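Local structure of ABC-type phosphate transport system, periplasmic component (Lactobacillus brevis, 4ECF) at residues Val9-Leu14 and Ser206-Tyr211. The protein binds phosphate and probably delivers it, as the solute-binding component of an ABC transporter, for import across the cytoplasmic membrane. Numbering follows the deposited sequence.
Sequences VGSTAL and SYEHLY. With PO4 (phosphate ion), chain B.
The phosphate-binding turn at the end of strand 4-10 packs through L14 against E208 and its neighbours on strand 205-213. In this turn, consistent with a strand-turn-helix arrangement, T12 N and A13 N donate to phosphate O3 and O4, while T12 OG1, 2.7 Å from O3, adds a hydroxyl. G10 suits the turn because a side chain at its backbone angles would jam against the carbonyl of V9. S11 OG accepts from L14 N at 3.0 Å in an ST motif and hydrogen-bonds D59; it also lies 2.9 Å from phosphate O4.

L14 and E208 approach from opposite directions. With L14 CG anti to the backbone N (chi1 -173°), CD1 comes alongside E208 CB. The other branch, CD2, rests 3.4 Å from H209 O and also meets L210 CD2, at 4.0 Å. In E208 a bend at chi2 (-72°) sets OE2 beside L14 CB (3.4 Å) and close to the A13 backbone. Replacing L14 with an alanine would probably open a gap beside E208 and H209 O and cost L210 CD2 one of its apolar neighbours.

Beyond the two segments, S131, G132, T133, T41 and R127 complete the phosphate site. Neutral amides and hydroxyls from the turn thus grip the anion, while the buried contact behind them is chiefly one of shape, leucine carbons lying along the aliphatic part and carboxylate of E208.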
loop_
_atom_site.group_PDB
_atom_site.type_symbol
_atom_site.label_atom_id
_atom_site.label_comp_id
_atom_site.label_asym_id
_atom_site.label_seq_id
_atom_site.Cartn_x
_atom_site.Cartn_y
_atom_site.Cartn_z
ATOM N N VAL A 9 -1.167 9.963 10.447
ATOM C CA VAL A 9 -0.956 8.574 10.838
ATOM C C VAL A 9 -1.725 7.620 9.897
ATOM O O VAL A 9 -2.681 8.030 9.244
ATOM C CB VAL A 9 -1.390 8.265 12.271
ATOM C CG1 VAL A 9 -0.859 9.316 13.261
ATOM C CG2 VAL A 9 -2.884 8.096 12.379
ATOM N N GLY A 10 -1.278 6.368 9.836
ATOM C CA GLY A 10 -2.046 5.303 9.157
ATOM C C GLY A 10 -1.229 4.449 8.216
ATOM O O GLY A 10 -0.281 3.803 8.632
ATOM N N SER A 11 -1.709 4.347 6.982
ATOM C CA SER A 11 -1.114 3.473 5.996
ATOM C C SER A 11 0.394 3.353 6.032
ATOM O O SER A 11 1.111 4.363 5.879
ATOM C CB SER A 11 -1.530 3.930 4.620
ATOM O OG SER A 11 -0.711 3.305 3.631
ATOM N N THR A 12 0.898 2.139 6.249
ATOM C CA THR A 12 2.335 1.892 6.143
ATOM C C THR A 12 2.835 1.845 4.689
ATOM O O THR A 12 4.005 2.152 4.428
ATOM C CB THR A 12 2.781 0.624 6.932
ATOM O OG1 THR A 12 2.292 -0.550 6.290
ATOM C CG2 THR A 12 2.245 0.703 8.358
ATOM N N ALA A 13 1.948 1.563 3.742
ATOM C CA ALA A 13 2.309 1.667 2.332
ATOM C C ALA A 13 2.630 3.113 1.908
ATOM O O ALA A 13 3.514 3.358 1.078
ATOM C CB ALA A 13 1.210 1.115 1.441
ATOM N N LEU A 14 1.926 4.076 2.520
ATOM C CA LEU A 14 2.001 5.477 2.155
ATOM C C LEU A 14 3.029 6.218 3.055
ATOM O O LEU A 14 3.559 7.273 2.704
ATOM C CB LEU A 14 0.620 6.088 2.326
ATOM C CG LEU A 14 0.366 7.517 1.857
ATOM C CD1 LEU A 14 1.033 7.891 0.524
ATOM C CD2 LEU A 14 -1.144 7.791 1.877
ATOM N N SER A 206 -3.548 0.516 -5.631
ATOM C CA SER A 206 -4.636 1.369 -5.135
ATOM C C SER A 206 -4.245 2.840 -5.179
ATOM O O SER A 206 -3.072 3.166 -5.315
ATOM C CB SER A 206 -5.065 0.998 -3.715
ATOM O OG SER A 206 -4.103 1.414 -2.756
ATOM N N TYR A 207 -5.238 3.703 -4.982
ATOM C CA TYR A 207 -4.992 5.121 -4.814
ATOM C C TYR A 207 -4.557 5.347 -3.362
ATOM O O TYR A 207 -4.980 4.632 -2.458
ATOM C CB TYR A 207 -6.243 5.970 -5.124
ATOM C CG TYR A 207 -6.719 5.838 -6.563
ATOM C CD1 TYR A 207 -6.070 6.494 -7.611
ATOM C CD2 TYR A 207 -7.823 5.047 -6.864
ATOM C CE1 TYR A 207 -6.518 6.354 -8.938
ATOM C CE2 TYR A 207 -8.264 4.899 -8.182
ATOM C CZ TYR A 207 -7.608 5.595 -9.209
ATOM O OH TYR A 207 -8.047 5.457 -10.540
ATOM N N GLU A 208 -3.654 6.299 -3.195
ATOM C CA GLU A 208 -3.180 6.769 -1.877
ATOM C C GLU A 208 -3.885 8.047 -1.505
ATOM O O GLU A 208 -3.942 9.009 -2.311
ATOM C CB GLU A 208 -1.682 7.016 -1.909
ATOM C CG GLU A 208 -0.848 5.766 -2.173
ATOM C CD GLU A 208 -0.800 4.800 -1.011
ATOM O OE1 GLU A 208 -1.887 4.384 -0.519
ATOM O OE2 GLU A 208 0.337 4.470 -0.622
ATOM N N HIS A 209 -4.403 8.090 -0.265
ATOM C CA HIS A 209 -5.290 9.163 0.204
ATOM C C HIS A 209 -4.746 9.837 1.448
ATOM O O HIS A 209 -4.261 9.138 2.376
ATOM C CB HIS A 209 -6.639 8.593 0.591
ATOM C CG HIS A 209 -7.338 7.824 -0.480
ATOM N ND1 HIS A 209 -8.426 8.297 -1.130
ATOM C CD2 HIS A 209 -7.165 6.520 -0.881
ATOM C CE1 HIS A 209 -8.907 7.326 -1.965
ATOM N NE2 HIS A 209 -8.110 6.241 -1.824
ATOM N N LEU A 210 -4.844 11.163 1.494
ATOM C CA LEU A 210 -4.571 11.944 2.727
ATOM C C LEU A 210 -5.917 12.520 3.160
ATOM O O LEU A 210 -6.357 13.506 2.601
ATOM C CB LEU A 210 -3.551 13.046 2.487
ATOM C CG LEU A 210 -2.155 12.609 2.005
ATOM C CD1 LEU A 210 -1.237 13.803 1.855
ATOM C CD2 LEU A 210 -1.542 11.584 2.940
ATOM N N TYR A 211 -6.655 11.825 3.998
ATOM C CA TYR A 211 -7.927 12.294 4.484
ATOM C C TYR A 211 -7.800 13.306 5.591
ATOM O O TYR A 211 -6.961 13.143 6.504
ATOM C CB TYR A 211 -8.734 11.087 5.020
ATOM C CG TYR A 211 -9.521 10.360 3.936
ATOM C CD1 TYR A 211 -10.721 10.894 3.436
ATOM C CD2 TYR A 211 -9.035 9.188 3.358
ATOM C CE1 TYR A 211 -11.439 10.223 2.449
ATOM C CE2 TYR A 211 -9.758 8.507 2.359
ATOM C CZ TYR A 211 -10.926 9.027 1.886
ATOM O OH TYR A 211 -11.653 8.354 0.899
HETATM P P PO4 B . -1.337 -0.557 5.095
HETATM O O1 PO4 B . -1.296 -1.979 4.547
HETATM O O2 PO4 B . -2.712 -0.070 5.373
HETATM O O3 PO4 B . -0.432 -0.379 6.282
HETATM O O4 PO4 B . -0.703 0.424 3.992
#